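Local coordinates for protein mandelate racemase / muconate lactonizing enzyme (Burkholderia pseudomallei, PDB 2POD) that is of unverified function but, as an enolase-superfamily member holding a sodium ion among three glutamates, may be a lyase acting on a carboxylate substrate, at residues B[8-13]-B[46-51]; B[12-17]-B[391-396]; B[18-23]-B[42-47]; B[120-125]-B[176-181]. One frame throughout, in Å; residues are numbered along the deposited sequence.

Interaction 1: B[8-13]-B[46-51]; sequences IETLRP and YIHEWA
His48 and Thr10 carry the polar part of this contact, in which helix 40-55 packs on the antiparallel sheet of the N-terminal alpha+beta capping domain of the enolase superfamily. The imidazole meets the threonine edge-on: NE2 of His48 donates to OG1 of Thr10 across 2.7 Å, and OG1 lies only 3° out of the ring plane. Having accepted this bond, the hydroxyl can give its own proton to Glu44, one turn earlier on the helix, so a single buried OG1 links two helix side chains. With chi1 of Thr10 at 57°, OG1 sits between its own backbone N and carbonyl carbon, and CG2 is left facing the helix, 4.2 Å from CD1 of Ile47. Two residues earlier on the strand, Ile8 and Ile47 cross at about a right angle and touch methyl to methyl, CG2 of Ile8 lying 3.9 Å from CG2 of Ile47. Strand 8-13 runs nearly antiparallel to the helix segment (157°), with the short axes 9.7 Å apart at closest approach. The strand is itself held between 19-26 and 394-400; from the latter, Arg397 bonds to the backbone of Thr10 and, with Thr399, touches the side chain of His48.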
# COMPACT_ATOMS: atom_id res chain seq x y z
N ILE B 8 -20.08 -46.77 -1.21
CA ILE B 8 -20.63 -45.41 -1.17
C ILE B 8 -21.94 -45.34 -1.96
O ILE B 8 -21.99 -45.76 -3.11
CB ILE B 8 -19.58 -44.35 -1.66
CG1 ILE B 8 -18.49 -44.15 -0.59
CG2 ILE B 8 -20.24 -43.00 -1.96
CD1 ILE B 8 -17.18 -43.59 -1.10
N GLU B 9 -22.99 -44.83 -1.32
CA GLU B 9 -24.32 -44.78 -1.92
C GLU B 9 -24.78 -43.35 -2.06
O GLU B 9 -24.73 -42.60 -1.09
CB GLU B 9 -25.32 -45.51 -1.01
CG GLU B 9 -25.42 -46.99 -1.23
CD GLU B 9 -26.68 -47.58 -0.60
OE1 GLU B 9 -27.60 -47.95 -1.37
OE2 GLU B 9 -26.75 -47.66 0.65
N THR B 10 -25.26 -42.97 -3.24
CA THR B 10 -25.96 -41.69 -3.38
C THR B 10 -27.47 -41.86 -3.53
O THR B 10 -27.94 -42.80 -4.17
CB THR B 10 -25.42 -40.84 -4.55
OG1 THR B 10 -25.52 -41.60 -5.77
CG2 THR B 10 -23.97 -40.45 -4.30
N LEU B 11 -28.22 -40.95 -2.92
CA LEU B 11 -29.67 -41.01 -2.93
C LEU B 11 -30.20 -39.69 -3.46
O LEU B 11 -29.94 -38.63 -2.88
CB LEU B 11 -30.21 -41.23 -1.51
CG LEU B 11 -29.79 -42.32 -0.51
CD1 LEU B 11 -30.97 -42.58 0.41
CD2 LEU B 11 -29.33 -43.64 -1.12
N ARG B 12 -30.95 -39.75 -4.56
CA ARG B 12 -31.59 -38.57 -5.14
C ARG B 12 -33.12 -38.66 -5.11
O ARG B 12 -33.72 -39.31 -5.97
CB ARG B 12 -31.11 -38.35 -6.57
CG ARG B 12 -29.70 -37.82 -6.71
CD ARG B 12 -29.46 -37.24 -8.11
NE ARG B 12 -29.40 -38.27 -9.14
CZ ARG B 12 -30.38 -38.53 -10.01
NH1 ARG B 12 -30.23 -39.50 -10.90
NH2 ARG B 12 -31.51 -37.83 -9.98
N PRO B 13 -33.76 -38.00 -4.13
CA PRO B 13 -35.22 -38.03 -4.10
C PRO B 13 -35.83 -37.05 -5.10
O PRO B 13 -35.49 -35.87 -5.08
CB PRO B 13 -35.56 -37.63 -2.66
CG PRO B 13 -34.34 -36.91 -2.14
CD PRO B 13 -33.18 -37.18 -3.04
N TYR B 46 -19.94 -36.83 -10.11
CA TYR B 46 -18.57 -36.63 -9.64
C TYR B 46 -18.14 -37.68 -8.60
O TYR B 46 -17.03 -38.22 -8.68
CB TYR B 46 -18.38 -35.22 -9.06
CG TYR B 46 -17.17 -35.11 -8.15
CD1 TYR B 46 -17.32 -35.10 -6.75
CD2 TYR B 46 -15.88 -35.08 -8.68
CE1 TYR B 46 -16.22 -35.03 -5.93
CE2 TYR B 46 -14.77 -35.01 -7.85
CZ TYR B 46 -14.95 -34.98 -6.48
OH TYR B 46 -13.85 -34.92 -5.67
N ILE B 47 -19.00 -37.93 -7.61
CA ILE B 47 -18.71 -38.91 -6.56
C ILE B 47 -18.38 -40.29 -7.14
O ILE B 47 -17.35 -40.87 -6.81
CB ILE B 47 -19.83 -38.99 -5.51
CG1 ILE B 47 -19.79 -37.74 -4.62
CG2 ILE B 47 -19.71 -40.27 -4.66
CD1 ILE B 47 -21.00 -37.61 -3.70
N HIS B 48 -19.23 -40.76 -8.06
CA HIS B 48 -19.06 -42.08 -8.65
C HIS B 48 -17.96 -42.13 -9.72
O HIS B 48 -17.34 -43.18 -9.93
CB HIS B 48 -20.40 -42.62 -9.19
CG HIS B 48 -21.45 -42.77 -8.13
ND1 HIS B 48 -21.37 -43.70 -7.12
CD2 HIS B 48 -22.61 -42.10 -7.92
CE1 HIS B 48 -22.43 -43.60 -6.34
NE2 HIS B 48 -23.20 -42.63 -6.80
N GLU B 49 -17.71 -41.00 -10.38
CA GLU B 49 -16.68 -40.92 -11.42
C GLU B 49 -15.24 -40.92 -10.90
O GLU B 49 -14.36 -41.54 -11.50
CB GLU B 49 -16.91 -39.72 -12.33
CG GLU B 49 -16.17 -39.77 -13.65
CD GLU B 49 -16.41 -38.54 -14.51
OE1 GLU B 49 -16.20 -38.63 -15.74
OE2 GLU B 49 -16.83 -37.50 -13.97
N TRP B 50 -14.99 -40.22 -9.80
CA TRP B 50 -13.62 -39.96 -9.37
C TRP B 50 -13.39 -40.19 -7.88
O TRP B 50 -12.40 -40.83 -7.49
CB TRP B 50 -13.21 -38.53 -9.76
CG TRP B 50 -11.76 -38.23 -9.53
CD1 TRP B 50 -10.72 -38.54 -10.35
CD2 TRP B 50 -11.20 -37.54 -8.41
NE1 TRP B 50 -9.54 -38.10 -9.80
CE2 TRP B 50 -9.81 -37.48 -8.61
CE3 TRP B 50 -11.74 -36.98 -7.24
CZ2 TRP B 50 -8.95 -36.87 -7.70
CZ3 TRP B 50 -10.89 -36.37 -6.34
CH2 TRP B 50 -9.50 -36.32 -6.57
N ALA B 51 -14.29 -39.67 -7.05
CA ALA B 51 -14.09 -39.56 -5.61
C ALA B 51 -14.22 -40.89 -4.88
O ALA B 51 -13.55 -41.14 -3.88
CB ALA B 51 -15.07 -38.55 -5.02

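Interaction 2: B[12-17]-B[391-396]; sequences RPEEFP and RLTIAV
A bend at chi2 (-93°) lays the side chain of Glu15 against Leu392 and turns its carboxylate to the backbone of Thr393, where the N-terminal strand 5-13 pairs with the C-terminal strand 394-400 at one side of the four-stranded antiparallel sheet. The resulting bond, from Thr393 N to Glu15 OE1, is weak, with an N-H...O angle of 120°. Regular pairing begins next to it. Arg12 and Ala395 form an antiparallel hydrogen-bonded pair: Arg12 N gives to Ala395 O at 2.9 Å, and Ala395 N gives back to Arg12 O. Pro13 has no N-H to offer, and it stands opposite Ile394 in the non-hydrogen-bonded pair. The register carries on one step past that pair, with Glu14 N giving to Thr393 O at 3.1 Å, before the type I turn from Pro13 to Phe16 leads the chain off. On one face of the sheet, Pro13 CB touches both Leu392 CD2 and Ile394 CG1, while Leu392 CD2 also reaches the edge of the Phe16 ring; Trp356 stacks on that ring. On the other face the Arg12 guanidinium, whose NE is in a salt bridge with Glu44, has Ala395 CB 3.9 Å above its plane.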
# COMPACT_ATOMS: atom_id res chain seq x y z
N ARG B 12 -30.95 -39.75 -4.56
CA ARG B 12 -31.59 -38.57 -5.14
C ARG B 12 -33.12 -38.66 -5.11
O ARG B 12 -33.72 -39.31 -5.97
CB ARG B 12 -31.11 -38.35 -6.57
CG ARG B 12 -29.70 -37.82 -6.71
CD ARG B 12 -29.46 -37.24 -8.11
NE ARG B 12 -29.40 -38.27 -9.14
CZ ARG B 12 -30.38 -38.53 -10.01
NH1 ARG B 12 -30.23 -39.50 -10.90
NH2 ARG B 12 -31.51 -37.83 -9.98
N PRO B 13 -33.76 -38.00 -4.13
CA PRO B 13 -35.22 -38.03 -4.10
C PRO B 13 -35.83 -37.05 -5.10
O PRO B 13 -35.49 -35.87 -5.08
CB PRO B 13 -35.56 -37.63 -2.66
CG PRO B 13 -34.34 -36.91 -2.14
CD PRO B 13 -33.18 -37.18 -3.04
N GLU B 14 -36.71 -37.53 -5.98
CA GLU B 14 -37.27 -36.64 -7.01
C GLU B 14 -38.31 -35.63 -6.53
O GLU B 14 -38.61 -34.66 -7.24
CB GLU B 14 -37.75 -37.39 -8.26
CG GLU B 14 -38.38 -38.74 -8.03
CD GLU B 14 -38.94 -39.32 -9.31
OE1 GLU B 14 -38.15 -39.70 -10.21
OE2 GLU B 14 -40.19 -39.40 -9.42
N GLU B 15 -38.82 -35.82 -5.31
CA GLU B 15 -39.65 -34.81 -4.65
C GLU B 15 -38.85 -33.59 -4.20
O GLU B 15 -39.39 -32.48 -4.15
CB GLU B 15 -40.43 -35.40 -3.47
CG GLU B 15 -39.80 -36.64 -2.84
CD GLU B 15 -40.32 -37.95 -3.42
OE1 GLU B 15 -39.51 -38.70 -4.01
OE2 GLU B 15 -41.53 -38.23 -3.29
N PHE B 16 -37.58 -33.80 -3.86
CA PHE B 16 -36.64 -32.71 -3.59
C PHE B 16 -35.41 -32.82 -4.49
O PHE B 16 -34.36 -33.31 -4.07
CB PHE B 16 -36.23 -32.70 -2.11
CG PHE B 16 -37.36 -32.98 -1.16
CD1 PHE B 16 -38.28 -31.99 -0.84
CD2 PHE B 16 -37.52 -34.25 -0.59
CE1 PHE B 16 -39.35 -32.24 0.03
CE2 PHE B 16 -38.57 -34.51 0.28
CZ PHE B 16 -39.49 -33.51 0.60
N PRO B 17 -35.55 -32.38 -5.76
CA PRO B 17 -34.53 -32.70 -6.78
C PRO B 17 -33.20 -31.95 -6.63
O PRO B 17 -32.21 -32.32 -7.27
CB PRO B 17 -35.23 -32.34 -8.10
CG PRO B 17 -36.24 -31.31 -7.73
CD PRO B 17 -36.66 -31.59 -6.32
N ARG B 391 -41.37 -44.33 1.26
CA ARG B 391 -42.10 -43.06 1.36
C ARG B 391 -41.77 -42.12 0.19
O ARG B 391 -42.63 -41.37 -0.28
CB ARG B 391 -41.79 -42.34 2.68
CG ARG B 391 -41.65 -43.25 3.88
CD ARG B 391 -40.62 -42.71 4.86
NE ARG B 391 -41.22 -41.82 5.85
CZ ARG B 391 -41.55 -42.17 7.09
NH1 ARG B 391 -42.09 -41.27 7.90
NH2 ARG B 391 -41.34 -43.40 7.52
N LEU B 392 -40.52 -42.19 -0.27
CA LEU B 392 -40.01 -41.27 -1.29
C LEU B 392 -39.54 -42.06 -2.50
O LEU B 392 -38.97 -43.15 -2.36
CB LEU B 392 -38.85 -40.46 -0.72
CG LEU B 392 -39.08 -39.06 -0.14
CD1 LEU B 392 -40.09 -39.01 1.01
CD2 LEU B 392 -37.75 -38.46 0.28
N THR B 393 -39.76 -41.50 -3.69
CA THR B 393 -39.17 -42.03 -4.91
C THR B 393 -37.71 -41.60 -5.02
O THR B 393 -37.42 -40.43 -5.28
CB THR B 393 -39.93 -41.56 -6.16
OG1 THR B 393 -41.33 -41.46 -5.87
CG2 THR B 393 -39.70 -42.52 -7.33
N ILE B 394 -36.79 -42.54 -4.80
CA ILE B 394 -35.38 -42.21 -4.64
C ILE B 394 -34.53 -42.93 -5.69
O ILE B 394 -34.48 -44.17 -5.74
CB ILE B 394 -34.89 -42.52 -3.19
CG1 ILE B 394 -35.50 -41.53 -2.20
CG2 ILE B 394 -33.36 -42.45 -3.10
CD1 ILE B 394 -35.34 -41.93 -0.73
N ALA B 395 -33.88 -42.15 -6.54
CA ALA B 395 -32.93 -42.70 -7.49
C ALA B 395 -31.60 -42.99 -6.78
O ALA B 395 -30.92 -42.08 -6.33
CB ALA B 395 -32.73 -41.75 -8.66
N VAL B 396 -31.27 -44.27 -6.68
CA VAL B 396 -30.04 -44.69 -6.01
C VAL B 396 -28.93 -45.01 -6.99
O VAL B 396 -29.18 -45.41 -8.13
CB VAL B 396 -30.26 -45.88 -5.03
CG1 VAL B 396 -31.16 -45.47 -3.88
CG2 VAL B 396 -30.81 -47.11 -5.76

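Interaction 3: B[18-23]-B[42-47]; sequences NLLWVL and SAEAYI
Glu44 meets Leu20 through CB and not through its flat carboxylate, which is turned to strand 5-13 and held there by Thr10 and Arg12. The indole of Trp21 belongs to the far side of strand 19-26: Leu19 CD2 lies 3.5 Å above one of its faces, toward the rim, and NE1 is hydrogen-bonded to Glu35. Between strand and helix lies the apolar layer of the capping domain, where helix 40-55 covers the antiparallel sheet. Strand 19-23 and the helix segment run in nearly the same direction, 25° apart, with their axes 9.6 Å from each other at closest approach. Alternation along the strand sends Leu20 and Val22 to the helix. In Leu20, a chi1 of 175° swings CG away from the backbone N, which carries the two methyls across to the first turn of the segment. CD2 reaches Ala43 CB at 3.8 Å and comes just as near the backbone N of Glu44, while CD1 lies over Glu44 CB. Leu89 of helix 81-101 packs on Val22 as well, and Ala45, on another side of the helix, meets Ala45 of the second subunit. Val22 and Ile47 reach toward each other tip to tip, with CG2 of Val22 3.7 Å from CD1 of Ile47.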
# COMPACT_ATOMS: atom_id res chain seq x y z
N ASN B 18 -33.15 -30.91 -5.79
CA ASN B 18 -31.88 -30.26 -5.46
C ASN B 18 -31.05 -31.02 -4.42
O ASN B 18 -29.85 -30.78 -4.28
CB ASN B 18 -32.10 -28.83 -4.99
CG ASN B 18 -32.48 -27.89 -6.12
OD1 ASN B 18 -33.34 -27.03 -5.96
ND2 ASN B 18 -31.82 -28.04 -7.27
N LEU B 19 -31.69 -31.94 -3.72
CA LEU B 19 -31.12 -32.59 -2.54
C LEU B 19 -30.33 -33.83 -2.92
O LEU B 19 -30.75 -34.62 -3.76
CB LEU B 19 -32.24 -32.95 -1.56
CG LEU B 19 -31.98 -33.51 -0.16
CD1 LEU B 19 -31.24 -32.52 0.73
CD2 LEU B 19 -33.32 -33.84 0.44
N LEU B 20 -29.17 -33.99 -2.28
CA LEU B 20 -28.41 -35.22 -2.43
C LEU B 20 -27.99 -35.75 -1.07
O LEU B 20 -27.37 -35.03 -0.29
CB LEU B 20 -27.21 -35.01 -3.35
CG LEU B 20 -26.21 -36.16 -3.53
CD1 LEU B 20 -26.83 -37.29 -4.32
CD2 LEU B 20 -24.95 -35.66 -4.23
N TRP B 21 -28.34 -37.00 -0.78
CA TRP B 21 -27.75 -37.73 0.33
C TRP B 21 -26.64 -38.65 -0.13
O TRP B 21 -26.67 -39.14 -1.25
CB TRP B 21 -28.80 -38.52 1.09
CG TRP B 21 -29.74 -37.65 1.84
CD1 TRP B 21 -29.42 -36.69 2.74
CD2 TRP B 21 -31.17 -37.66 1.74
NE1 TRP B 21 -30.56 -36.09 3.22
CE2 TRP B 21 -31.65 -36.67 2.62
CE3 TRP B 21 -32.09 -38.42 1.00
CZ2 TRP B 21 -33.02 -36.42 2.79
CZ3 TRP B 21 -33.45 -38.16 1.16
CH2 TRP B 21 -33.90 -37.16 2.05
N VAL B 22 -25.65 -38.84 0.74
CA VAL B 22 -24.57 -39.79 0.51
C VAL B 22 -24.40 -40.67 1.75
O VAL B 22 -24.45 -40.17 2.87
CB VAL B 22 -23.21 -39.10 0.19
CG1 VAL B 22 -22.18 -40.12 -0.28
CG2 VAL B 22 -23.38 -38.05 -0.88
N LEU B 23 -24.22 -41.97 1.52
CA LEU B 23 -24.01 -42.94 2.59
C LEU B 23 -22.68 -43.64 2.37
O LEU B 23 -22.43 -44.17 1.29
CB LEU B 23 -25.13 -43.97 2.62
CG LEU B 23 -26.51 -43.53 3.13
CD1 LEU B 23 -27.55 -44.56 2.75
CD2 LEU B 23 -26.50 -43.32 4.63
N SER B 42 -24.93 -33.59 -10.81
CA SER B 42 -23.54 -33.32 -11.15
C SER B 42 -22.60 -33.68 -10.00
O SER B 42 -21.52 -34.24 -10.22
CB SER B 42 -23.33 -31.89 -11.63
OG SER B 42 -23.67 -30.93 -10.64
N ALA B 43 -23.03 -33.37 -8.77
CA ALA B 43 -22.33 -33.83 -7.57
C ALA B 43 -22.30 -35.35 -7.43
O ALA B 43 -21.26 -35.93 -7.11
CB ALA B 43 -22.91 -33.16 -6.32
N GLU B 44 -23.44 -36.00 -7.69
CA GLU B 44 -23.53 -37.47 -7.70
C GLU B 44 -22.60 -38.09 -8.75
O GLU B 44 -21.86 -39.03 -8.46
CB GLU B 44 -24.98 -37.94 -7.91
CG GLU B 44 -25.12 -39.44 -8.21
CD GLU B 44 -26.55 -39.87 -8.42
OE1 GLU B 44 -27.14 -40.47 -7.49
OE2 GLU B 44 -27.09 -39.63 -9.53
N ALA B 45 -22.63 -37.54 -9.96
CA ALA B 45 -21.82 -38.05 -11.05
C ALA B 45 -20.33 -37.94 -10.75
O ALA B 45 -19.57 -38.84 -11.08
CB ALA B 45 -22.17 -37.37 -12.35
N TYR B 46 -19.94 -36.83 -10.11
CA TYR B 46 -18.57 -36.63 -9.64
C TYR B 46 -18.14 -37.68 -8.60
O TYR B 46 -17.03 -38.22 -8.68
CB TYR B 46 -18.38 -35.22 -9.06
CG TYR B 46 -17.17 -35.11 -8.15
CD1 TYR B 46 -17.32 -35.10 -6.75
CD2 TYR B 46 -15.88 -35.08 -8.68
CE1 TYR B 46 -16.22 -35.03 -5.93
CE2 TYR B 46 -14.77 -35.01 -7.85
CZ TYR B 46 -14.95 -34.98 -6.48
OH TYR B 46 -13.85 -34.92 -5.67
N ILE B 47 -19.00 -37.93 -7.61
CA ILE B 47 -18.71 -38.91 -6.56
C ILE B 47 -18.38 -40.29 -7.14
O ILE B 47 -17.35 -40.87 -6.81
CB ILE B 47 -19.83 -38.99 -5.51
CG1 ILE B 47 -19.79 -37.74 -4.62
CG2 ILE B 47 -19.71 -40.27 -4.66
CD1 ILE B 47 -21.00 -37.61 -3.70

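Interaction 4: B[120-125]-B[176-181]; sequences YNTCAG and KIWPFD
Lys176 leaves its strand with CB against the ring edge of Tyr120, 3.7 Å from CE1 and close to the ring plane. CD still follows CE1 of the tyrosine; the bend at chi3 (84°) then turns the end of the chain, bringing CE to 3.6 Å from OG1 of Thr122, whose side chain runs alongside and points the same way. At the tip, NZ donates to Tyr120 OH over 3.2 Å; its stronger partner is Glu246, one of the three glutamates of the sodium site. The backbones beneath form the first two parallel strands, 117-122 and 174-177, of the (beta/alpha)7-beta barrel, a modified TIM barrel. Lys176 N gives to Asn121 O at 3.0 Å, and Lys176 O receives Cys123 N, so the lysine's own peptide groups tie it to the neighbouring strand on both sides of Thr122. Past the strand ends, Trp178 turns its indole back to the chain at 122-124: CZ3 meets Thr122 CG2 at 3.6 Å, and Ala124 CB lies at the ring edge, 3.9 Å from CH2. Thr122 OG1 is engaged by Glu347. The lysine side chain comes within about 4 Å of the sodium ion at its nearest atom, at the end of the second barrel strand, where many relatives carry a catalytic lysine. Gripped by a phenol and a metal-binding glutamate, its amino group is held near the metal, consistent with a place in the active site, though no role has been established for it here.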
# COMPACT_ATOMS: atom_id res chain seq x y z
N TYR B 120 -31.97 -17.82 13.86
CA TYR B 120 -32.73 -16.81 13.14
C TYR B 120 -33.49 -17.46 12.00
O TYR B 120 -33.04 -18.48 11.46
CB TYR B 120 -31.82 -15.68 12.62
CG TYR B 120 -30.97 -15.98 11.40
CD1 TYR B 120 -31.40 -15.64 10.12
CD2 TYR B 120 -29.71 -16.57 11.54
CE1 TYR B 120 -30.61 -15.92 8.99
CE2 TYR B 120 -28.91 -16.84 10.42
CZ TYR B 120 -29.37 -16.51 9.15
OH TYR B 120 -28.59 -16.77 8.05
N ASN B 121 -34.63 -16.88 11.65
CA ASN B 121 -35.50 -17.50 10.65
C ASN B 121 -35.35 -16.89 9.28
O ASN B 121 -35.63 -15.72 9.06
CB ASN B 121 -36.97 -17.47 11.09
CG ASN B 121 -37.81 -18.50 10.35
OD1 ASN B 121 -37.72 -19.70 10.61
ND2 ASN B 121 -38.62 -18.04 9.40
N THR B 122 -34.88 -17.71 8.35
CA THR B 122 -34.88 -17.34 6.95
C THR B 122 -36.30 -17.53 6.41
O THR B 122 -36.80 -18.65 6.29
CB THR B 122 -33.83 -18.17 6.17
OG1 THR B 122 -32.53 -17.80 6.64
CG2 THR B 122 -33.90 -17.93 4.67
N CYS B 123 -36.95 -16.41 6.10
CA CYS B 123 -38.36 -16.37 5.74
C CYS B 123 -38.63 -16.87 4.32
O CYS B 123 -39.10 -16.11 3.46
CB CYS B 123 -38.92 -14.95 5.93
SG CYS B 123 -38.73 -14.28 7.60
N ALA B 124 -38.31 -18.14 4.08
CA ALA B 124 -38.69 -18.85 2.86
C ALA B 124 -40.04 -19.53 3.03
O ALA B 124 -40.42 -19.89 4.15
CB ALA B 124 -37.62 -19.87 2.50
N GLY B 125 -40.75 -19.72 1.92
CA GLY B 125 -41.91 -20.60 1.89
C GLY B 125 -41.53 -22.07 1.78
O GLY B 125 -40.38 -22.38 1.45
N LYS B 176 -34.25 -13.20 8.37
CA LYS B 176 -33.66 -12.84 7.09
C LYS B 176 -34.69 -12.73 5.98
O LYS B 176 -35.47 -13.66 5.74
CB LYS B 176 -32.58 -13.84 6.69
CG LYS B 176 -31.71 -13.36 5.54
CD LYS B 176 -30.38 -14.08 5.53
CE LYS B 176 -30.50 -15.41 4.81
NZ LYS B 176 -29.25 -16.21 4.97
N ILE B 177 -34.69 -11.59 5.29
CA ILE B 177 -35.58 -11.36 4.16
C ILE B 177 -34.79 -10.96 2.90
O ILE B 177 -33.62 -10.61 2.98
CB ILE B 177 -36.66 -10.32 4.49
CG1 ILE B 177 -36.03 -8.97 4.84
CG2 ILE B 177 -37.53 -10.82 5.66
CD1 ILE B 177 -37.00 -7.82 4.84
N TRP B 178 -35.44 -11.02 1.73
CA TRP B 178 -34.79 -10.64 0.48
C TRP B 178 -35.63 -9.84 -0.53
O TRP B 178 -35.74 -10.25 -1.69
CB TRP B 178 -34.12 -11.84 -0.18
CG TRP B 178 -35.01 -13.04 -0.36
CD1 TRP B 178 -35.72 -13.38 -1.47
CD2 TRP B 178 -35.26 -14.07 0.61
NE1 TRP B 178 -36.41 -14.55 -1.25
CE2 TRP B 178 -36.15 -14.99 0.02
CE3 TRP B 178 -34.83 -14.29 1.93
CZ2 TRP B 178 -36.60 -16.13 0.69
CZ3 TRP B 178 -35.29 -15.41 2.59
CH2 TRP B 178 -36.16 -16.32 1.97
N PRO B 179 -36.19 -8.67 -0.13
CA PRO B 179 -37.16 -7.97 -0.97
C PRO B 179 -36.61 -7.21 -2.21
O PRO B 179 -37.41 -6.69 -2.99
CB PRO B 179 -37.81 -6.99 -0.00
CG PRO B 179 -36.76 -6.70 1.00
CD PRO B 179 -35.93 -7.94 1.13
N PHE B 180 -35.29 -7.15 -2.37
CA PHE B 180 -34.69 -6.43 -3.51
C PHE B 180 -34.50 -7.34 -4.72
O PHE B 180 -34.25 -6.86 -5.83
CB PHE B 180 -33.35 -5.79 -3.11
CG PHE B 180 -33.46 -4.81 -1.97
CD1 PHE B 180 -33.26 -5.23 -0.66
CD2 PHE B 180 -33.76 -3.48 -2.20
CE1 PHE B 180 -33.36 -4.34 0.39
CE2 PHE B 180 -33.88 -2.58 -1.16
CZ PHE B 180 -33.67 -3.01 0.14
N ASP B 181 -34.65 -8.64 -4.51
CA ASP B 181 -34.55 -9.67 -5.55
C ASP B 181 -35.29 -9.47 -6.89
O ASP B 181 -34.67 -9.69 -7.94
CB ASP B 181 -34.85 -11.05 -4.97
CG ASP B 181 -33.74 -11.56 -4.07
OD1 ASP B 181 -33.06 -10.74 -3.41
OD2 ASP B 181 -33.54 -12.80 -4.04

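How the interactions relate
Interactions 1, 2 and 3 belong to the capping domain and touch one another, whereas interaction 4 stands apart in the barrel. Helix 40-55 serves interactions 1 and 3, whose centres are 5 Å apart; strand 5-13 serves interactions 1 and 2, 14 Å apart. Glu44 joins all three, through OE1 to Thr10 OG1 (2.6 Å) and OE2 to Arg12 NE (2.7 Å). Interaction 2 brings the two ends of the chain together, so interactions 3 and 4 both fall within the loop it closes. Interaction 4 lies beside the sodium ion, its centre about 27 Å from those of interactions 2 and 3 and about 32 Å from that of interaction 1.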